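Local coordinates for protein glycosyl hydrolase BlGH5_18 (Bifidobacterium longum subsp. infantis, PDB 7LQX) that probably hydrolyses glycosidic bonds in N-glycans as a family GH5 (subfamily 18) glycoside hydrolase of a gut-dwelling bifidobacterium, at residues 60-70 with 99-110. Numbering follows the deposited sequence. Where two conformers were deposited one is given.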
HETATM    1  N   MSE A  60      17.659   3.676  29.051  1.00 11.93           N
HETATM    2  CA  MSE A  60      16.538   2.856  28.620  1.00 11.18           C
HETATM    3  C   MSE A  60      16.901   1.383  28.694  1.00 11.25           C
HETATM    4  O   MSE A  60      18.053   1.005  28.467  1.00 13.24           O
HETATM    5  CB  MSE A  60      16.158   3.200  27.184  1.00 10.73           C
HETATM    6  CG  MSE A  60      15.797   4.648  26.974  1.00 11.64           C
HETATM    7 SE   MSE A  60      14.211   5.207  27.933  1.00 19.03          SE
HETATM    8  CE  MSE A  60      15.012   6.009  29.476  1.00 11.52           C
ATOM      9  N   ASP A  61      15.915   0.545  29.006  1.00 10.81           N
ATOM     10  CA  ASP A  61      16.119  -0.893  29.052  1.00 11.02           C
ATOM     11  C   ASP A  61      15.412  -1.643  27.931  1.00 10.33           C
ATOM     12  O   ASP A  61      15.601  -2.856  27.811  1.00 10.77           O
ATOM     13  CB  ASP A  61      15.714  -1.449  30.425  1.00 11.05           C
ATOM     14  CG  ASP A  61      14.264  -1.182  30.760  1.00 10.51           C
ATOM     15  OD1 ASP A  61      13.389  -1.740  30.072  1.00 10.14           O
ATOM     16  OD2 ASP A  61      14.004  -0.410  31.700  1.00 11.24           O
ATOM     17  N   HIS A  62      14.617  -0.968  27.099  1.00  9.79           N
ATOM     18  CA  HIS A  62      13.965  -1.664  26.000  1.00  9.31           C
ATOM     19  C   HIS A  62      13.548  -0.688  24.916  1.00  8.93           C
ATOM     20  O   HIS A  62      13.450   0.524  25.133  1.00  8.96           O
ATOM     21  CB  HIS A  62      12.727  -2.451  26.466  1.00  8.95           C
ATOM     22  CG  HIS A  62      11.566  -1.582  26.856  1.00  8.59           C
ATOM     23  ND1 HIS A  62      11.412  -1.087  28.129  1.00  8.81           N
ATOM     24  CD2 HIS A  62      10.511  -1.118  26.142  1.00  8.80           C
ATOM     25  CE1 HIS A  62      10.311  -0.354  28.184  1.00  9.61           C
ATOM     26  NE2 HIS A  62       9.745  -0.357  26.993  1.00  8.85           N
ATOM     27  N   VAL A  63      13.272  -1.263  23.747  1.00  8.63           N
ATOM     28  CA  VAL A  63      12.660  -0.576  22.626  1.00  8.22           C
ATOM     29  C   VAL A  63      11.467  -1.386  22.135  1.00  7.83           C
ATOM     30  O   VAL A  63      11.417  -2.613  22.265  1.00  9.26           O
ATOM     31  CB  VAL A  63      13.659  -0.361  21.466  1.00  8.46           C
ATOM     32  CG1 VAL A  63      14.767   0.602  21.868  1.00 11.23           C
ATOM     33  CG2 VAL A  63      14.246  -1.685  20.989  1.00  9.20           C
ATOM     34  N   ARG A  64      10.496  -0.677  21.562  1.00  7.63           N
ATOM     35  CA  ARG A  64       9.396  -1.255  20.795  1.00  6.91           C
ATOM     36  C   ARG A  64       9.640  -0.916  19.331  1.00  6.81           C
ATOM     37  O   ARG A  64       9.918   0.239  19.002  1.00  7.78           O
ATOM     38  CB  ARG A  64       8.061  -0.693  21.290  1.00  7.62           C
ATOM     39  CG  ARG A  64       6.821  -1.220  20.592  1.00  7.35           C
ATOM     40  CD  ARG A  64       5.565  -0.832  21.366  1.00  7.29           C
ATOM     41  NE  ARG A  64       4.362  -1.083  20.577  1.00  6.97           N
ATOM     42  CZ  ARG A  64       3.442  -0.170  20.272  1.00  6.74           C
ATOM     43  NH1 ARG A  64       3.544   1.081  20.699  1.00  7.10           N
ATOM     44  NH2 ARG A  64       2.403  -0.525  19.536  1.00  8.15           N
ATOM     45  N   VAL A  65       9.588  -1.922  18.464  0.58  6.74           N
ATOM     46  CA  VAL A  65       9.948  -1.717  17.069  0.58  8.28           C
ATOM     47  C   VAL A  65       8.843  -2.188  16.142  0.58  6.38           C
ATOM     48  O   VAL A  65       8.061  -3.089  16.464  0.58  7.04           O
ATOM     49  CB  VAL A  65      11.299  -2.372  16.712  0.58  8.86           C
ATOM     50  CG1 VAL A  65      12.380  -1.880  17.663  0.58 10.42           C
ATOM     51  CG2 VAL A  65      11.184  -3.881  16.760  0.58 10.40           C
ATOM     52  N   PHE A  66       8.815  -1.574  14.962  1.00  6.77           N
ATOM     53  CA  PHE A  66       7.689  -1.625  14.042  1.00  7.29           C
ATOM     54  C   PHE A  66       8.088  -1.944  12.609  1.00  6.82           C
ATOM     55  O   PHE A  66       8.346  -1.032  11.815  1.00  7.94           O
ATOM     56  CB  PHE A  66       6.964  -0.273  14.041  1.00  8.64           C
ATOM     57  CG  PHE A  66       6.534   0.193  15.399  1.00  6.92           C
ATOM     58  CD1 PHE A  66       5.282  -0.132  15.872  1.00  7.28           C
ATOM     59  CD2 PHE A  66       7.373   0.943  16.198  1.00  7.17           C
ATOM     60  CE1 PHE A  66       4.867   0.284  17.118  1.00  7.92           C
ATOM     61  CE2 PHE A  66       6.963   1.371  17.455  1.00  7.89           C
ATOM     62  CZ  PHE A  66       5.708   1.043  17.909  1.00  7.77           C
ATOM     63  N   PRO A  67       8.087  -3.220  12.222  1.00  7.12           N
ATOM     64  CA  PRO A  67       8.142  -3.555  10.793  1.00  7.96           C
ATOM     65  C   PRO A  67       6.856  -3.127  10.096  1.00  7.89           C
ATOM     66  O   PRO A  67       5.839  -2.829  10.727  1.00  7.79           O
ATOM     67  CB  PRO A  67       8.304  -5.078  10.787  1.00  9.65           C
ATOM     68  CG  PRO A  67       7.687  -5.518  12.074  1.00  9.29           C
ATOM     69  CD  PRO A  67       7.981  -4.429  13.064  1.00  6.71           C
ATOM     70  N   VAL A  68       6.910  -3.091   8.765  1.00  8.08           N
ATOM     71  CA  VAL A  68       5.804  -2.607   7.936  1.00  7.09           C
ATOM     72  C   VAL A  68       5.250  -3.756   7.099  1.00  7.40           C
ATOM     73  O   VAL A  68       5.996  -4.455   6.403  1.00  7.92           O
ATOM     74  CB  VAL A  68       6.247  -1.407   7.083  1.00  8.23           C
ATOM     75  CG1 VAL A  68       5.200  -1.031   6.048  1.00  8.44           C
ATOM     76  CG2 VAL A  68       6.543  -0.235   7.995  1.00  9.00           C
ATOM     77  N   TRP A  69       3.931  -3.944   7.170  1.00  7.21           N
ATOM     78  CA  TRP A  69       3.303  -5.178   6.697  1.00  8.16           C
ATOM     79  C   TRP A  69       3.442  -5.397   5.201  1.00  7.99           C
ATOM     80  O   TRP A  69       3.771  -6.524   4.795  1.00  8.01           O
ATOM     81  CB  TRP A  69       1.834  -5.166   7.136  1.00  8.73           C
ATOM     82  CG  TRP A  69       1.079  -6.441   6.984  1.00  7.73           C
ATOM     83  CD1 TRP A  69       1.561  -7.660   6.598  1.00  6.63           C
ATOM     84  CD2 TRP A  69      -0.317  -6.607   7.204  1.00  6.36           C
ATOM     85  NE1 TRP A  69       0.538  -8.587   6.587  1.00  8.21           N
ATOM     86  CE2 TRP A  69      -0.626  -7.957   6.954  1.00  8.07           C
ATOM     87  CE3 TRP A  69      -1.340  -5.747   7.623  1.00  8.38           C
ATOM     88  CZ2 TRP A  69      -1.916  -8.463   7.098  1.00 10.44           C
ATOM     89  CZ3 TRP A  69      -2.616  -6.253   7.765  1.00  9.87           C
ATOM     90  CH2 TRP A  69      -2.893  -7.599   7.503  1.00  9.27           C
ATOM     91  N   PRO A  70       3.208  -4.404   4.335  1.00  6.99           N
ATOM     92  CA  PRO A  70       3.378  -4.644   2.891  1.00  7.80           C
ATOM     93  C   PRO A  70       4.785  -5.034   2.492  1.00  9.30           C
ATOM     94  O   PRO A  70       4.964  -5.541   1.380  1.00  9.54           O
ATOM     95  CB  PRO A  70       2.943  -3.321   2.235  1.00  8.66           C
ATOM     96  CG  PRO A  70       2.777  -2.334   3.361  1.00 10.69           C
ATOM     97  CD  PRO A  70       2.548  -3.117   4.620  1.00  7.88           C
HETATM   98  N   MSE A  99      19.803  -3.633  25.440  1.00 14.19           N
HETATM   99  CA  MSE A  99      18.371  -3.481  25.648  1.00 13.66           C
HETATM  100  C   MSE A  99      17.545  -4.650  25.142  1.00 12.97           C
HETATM  101  O   MSE A  99      17.945  -5.367  24.224  1.00 15.15           O
HETATM  102  CB  MSE A  99      17.893  -2.199  24.957  1.00 12.59           C
HETATM  103  CG  MSE A  99      18.561  -0.957  25.499  1.00 11.40           C
HETATM  104 SE   MSE A  99      17.870   0.655  24.740  1.00 19.66          SE
HETATM  105  CE  MSE A  99      18.580   0.453  22.972  1.00 12.80           C
ATOM    106  N   ASP A 100      16.376  -4.827  25.753  1.00 10.58           N
ATOM    107  CA  ASP A 100      15.377  -5.764  25.267  1.00 10.83           C
ATOM    108  C   ASP A 100      14.597  -5.142  24.115  1.00  9.67           C
ATOM    109  O   ASP A 100      14.582  -3.923  23.928  1.00 10.00           O
ATOM    110  CB  ASP A 100      14.414  -6.136  26.390  1.00 11.53           C
ATOM    111  CG  ASP A 100      15.100  -6.895  27.494  1.00 14.59           C
ATOM    112  OD1 ASP A 100      15.816  -7.863  27.181  1.00 14.47           O
ATOM    113  OD2 ASP A 100      14.953  -6.501  28.665  1.00 20.26           O
ATOM    114  N   ALA A 101      13.968  -5.996  23.317  1.00  9.65           N
ATOM    115  CA  ALA A 101      13.150  -5.534  22.207  1.00 10.32           C
ATOM    116  C   ALA A 101      11.799  -6.228  22.226  1.00  8.31           C
ATOM    117  O   ALA A 101      11.716  -7.439  22.447  1.00  9.53           O
ATOM    118  CB  ALA A 101      13.854  -5.782  20.869  1.00 11.52           C
ATOM    119  N   TYR A 102      10.749  -5.440  22.030  1.00  7.96           N
ATOM    120  CA  TYR A 102       9.380  -5.894  21.813  1.00  8.22           C
ATOM    121  C   TYR A 102       8.996  -5.502  20.392  1.00  7.90           C
ATOM    122  O   TYR A 102       9.315  -4.400  19.943  1.00  9.24           O
ATOM    123  CB  TYR A 102       8.451  -5.218  22.833  1.00  7.29           C
ATOM    124  CG  TYR A 102       8.755  -5.632  24.254  1.00  7.85           C
ATOM    125  CD1 TYR A 102       9.787  -5.041  24.956  1.00  9.29           C
ATOM    126  CD2 TYR A 102       8.041  -6.650  24.871  1.00  8.94           C
ATOM    127  CE1 TYR A 102      10.100  -5.441  26.240  1.00  9.47           C
ATOM    128  CE2 TYR A 102       8.341  -7.053  26.163  1.00  9.07           C
ATOM    129  CZ  TYR A 102       9.374  -6.443  26.843  1.00  8.94           C
ATOM    130  OH  TYR A 102       9.693  -6.841  28.126  1.00 11.33           O
ATOM    131  N   VAL A 103       8.358  -6.410  19.654  1.00  7.28           N
ATOM    132  CA  VAL A 103       8.079  -6.197  18.234  1.00  6.84           C
ATOM    133  C   VAL A 103       6.573  -6.219  18.008  1.00  7.24           C
ATOM    134  O   VAL A 103       5.884  -7.111  18.510  1.00  7.93           O
ATOM    135  CB  VAL A 103       8.759  -7.283  17.377  1.00  7.05           C
ATOM    136  CG1 VAL A 103       8.420  -7.107  15.905  1.00  9.17           C
ATOM    137  CG2 VAL A 103      10.255  -7.266  17.579  1.00 10.48           C
ATOM    138  N   ASP A 104       6.060  -5.250  17.248  1.00  6.94           N
ATOM    139  CA  ASP A 104       4.670  -5.258  16.808  1.00  7.36           C
ATOM    140  C   ASP A 104       4.622  -5.861  15.405  1.00  8.06           C
ATOM    141  O   ASP A 104       5.366  -5.417  14.521  1.00  7.59           O
ATOM    142  CB  ASP A 104       4.097  -3.842  16.728  1.00  8.26           C
ATOM    143  CG  ASP A 104       3.625  -3.305  18.060  1.00  9.70           C
ATOM    144  OD1 ASP A 104       4.375  -3.380  19.053  1.00  9.39           O
ATOM    145  OD2 ASP A 104       2.495  -2.771  18.103  1.00 10.74           O
ATOM    146  N   VAL A 105       3.727  -6.832  15.178  1.00  8.26           N
ATOM    147  CA  VAL A 105       3.811  -7.605  13.937  1.00  7.74           C
ATOM    148  C   VAL A 105       3.202  -6.862  12.749  1.00  8.57           C
ATOM    149  O   VAL A 105       3.834  -6.782  11.691  1.00  9.17           O
ATOM    150  CB  VAL A 105       3.217  -9.018  14.074  1.00  8.25           C
ATOM    151  CG1 VAL A 105       3.313  -9.755  12.728  1.00 10.19           C
ATOM    152  CG2 VAL A 105       3.926  -9.790  15.164  1.00  8.95           C
ATOM    153  N   PHE A 106       1.960  -6.358  12.879  1.00  6.35           N
ATOM    154  CA  PHE A 106       1.184  -5.857  11.736  1.00  8.04           C
ATOM    155  C   PHE A 106       0.983  -4.346  11.801  1.00  6.87           C
ATOM    156  O   PHE A 106       0.076  -3.864  12.484  1.00  7.12           O
ATOM    157  CB  PHE A 106      -0.194  -6.527  11.652  1.00  7.17           C
ATOM    158  CG  PHE A 106      -0.145  -8.012  11.448  1.00  8.24           C
ATOM    159  CD1 PHE A 106       0.172  -8.547  10.214  1.00  8.16           C
ATOM    160  CD2 PHE A 106      -0.432  -8.881  12.496  1.00  8.23           C
ATOM    161  CE1 PHE A 106       0.213  -9.923  10.033  1.00 10.34           C
ATOM    162  CE2 PHE A 106      -0.389 -10.253  12.314  1.00  9.08           C
ATOM    163  CZ  PHE A 106      -0.059 -10.772  11.092  1.00 10.23           C
ATOM    164  N   GLN A 107       1.794  -3.611  11.041  1.00  6.65           N
ATOM    165  CA  GLN A 107       1.580  -2.184  10.789  1.00  6.02           C
ATOM    166  C   GLN A 107       1.343  -2.060   9.288  1.00  6.52           C
ATOM    167  O   GLN A 107       2.306  -2.103   8.522  1.00  7.29           O
ATOM    168  CB  GLN A 107       2.777  -1.337  11.220  1.00  6.00           C
ATOM    169  CG  GLN A 107       2.871  -1.127  12.723  1.00  7.59           C
ATOM    170  CD  GLN A 107       3.151  -2.408  13.472  1.00  6.63           C
ATOM    171  OE1 GLN A 107       2.350  -2.844  14.298  1.00  6.72           O
ATOM    172  NE2 GLN A 107       4.292  -3.016  13.195  1.00  7.22           N
ATOM    173  N   GLY A 108       0.090  -1.907   8.846  1.00  7.04           N
ATOM    174  CA  GLY A 108      -1.056  -1.622   9.681  1.00  7.27           C
ATOM    175  C   GLY A 108      -1.295  -0.133   9.719  1.00  6.91           C
ATOM    176  O   GLY A 108      -1.618   0.480   8.702  1.00  7.46           O
ATOM    177  N   HIS A 109      -1.075   0.480  10.877  1.00  6.56           N
ATOM    178  CA  HIS A 109      -1.326   1.904  11.038  1.00  7.18           C
ATOM    179  C   HIS A 109      -0.212   2.543  11.852  1.00  7.58           C
ATOM    180  O   HIS A 109       0.094   2.082  12.956  1.00  7.85           O
ATOM    181  CB  HIS A 109      -2.654   2.171  11.753  1.00  8.34           C
ATOM    182  CG  HIS A 109      -3.000   3.618  11.804  1.00  8.15           C
ATOM    183  ND1 HIS A 109      -3.507   4.286  10.712  1.00  7.37           N
ATOM    184  CD2 HIS A 109      -2.849   4.546  12.779  1.00  9.93           C
ATOM    185  CE1 HIS A 109      -3.691   5.555  11.026  1.00  9.00           C
ATOM    186  NE2 HIS A 109      -3.294   5.742  12.272  1.00 10.63           N
ATOM    187  N   LEU A 110       0.378   3.605  11.308  1.00  6.98           N
ATOM    188  CA  LEU A 110       1.380   4.401  12.008  1.00  7.14           C
ATOM    189  C   LEU A 110       1.200   5.881  11.712  1.00  7.23           C
ATOM    190  O   LEU A 110       1.318   6.312  10.562  1.00  7.14           O
ATOM    191  CB  LEU A 110       2.789   3.975  11.588  1.00  7.47           C
ATOM    192  CG  LEU A 110       3.230   2.585  12.028  1.00  7.61           C
ATOM    193  CD1 LEU A 110       4.376   2.081  11.168  1.00 10.23           C
ATOM    194  CD2 LEU A 110       3.641   2.597  13.488  1.00  9.18           C
TER
HETATM  195  O   HOH W   1       4.044  -4.875   9.886  1.00  7.73           O
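Two neighbouring parallel strands of the catalytic barrel, 62-65 and 100-104, pair through a ladder of backbone bonds that runs from D100 N to D61 O up to D104 N to V65 O (3.0 Å). The face bearing H62, R64 and Y102 is polar and aromatic. There the edge of the Y102 ring meets the face of H62 in an offset edge-to-face pair, while H62 ND1 donates to D61 OD1 (2.8 Å), a carboxylate also salt-bridged to R23 and R25, and H62 NE2 hydrogen-bonds T310 OG1. With CG opposite the backbone N (chi1 -179°), R64 runs straight to D104 in a bidentate salt bridge: NE meets OD1 at 2.8 Å and NH2 meets OD2 at 2.7 Å, both from above a carboxylate plane turned 53° from the guanidinium. F66 CE1 lies over one guanidinium face; NH1 salt-bridges E276 OE2 and hydrogen-bonds N29 OD1, consistent with a place at the C-terminal strand ends, where GH5 enzymes carry their active site. A leucine in place of R64 would probably leave the buried D104 carboxylate without its charged mate and free to turn. The opposite face, with V63 and V65 against A101 and V103, is apolar, as expected where strands of a (beta/alpha)8 barrel, the GH5 fold, back onto helices; V65 CG2 touches V103 CG2 at 3.6 Å. Beyond the strands, the bend of Q107 at chi2 (66°) brings NE2 between P67 O (2.9 Å) and D104 O. W69 N donates to Q107 O (2.8 Å), the carbonyl of the cis peptide joining Q107 to G108. F106 turns its edge onto the W69 indole, CD1 lying 3.4 Å from CE2.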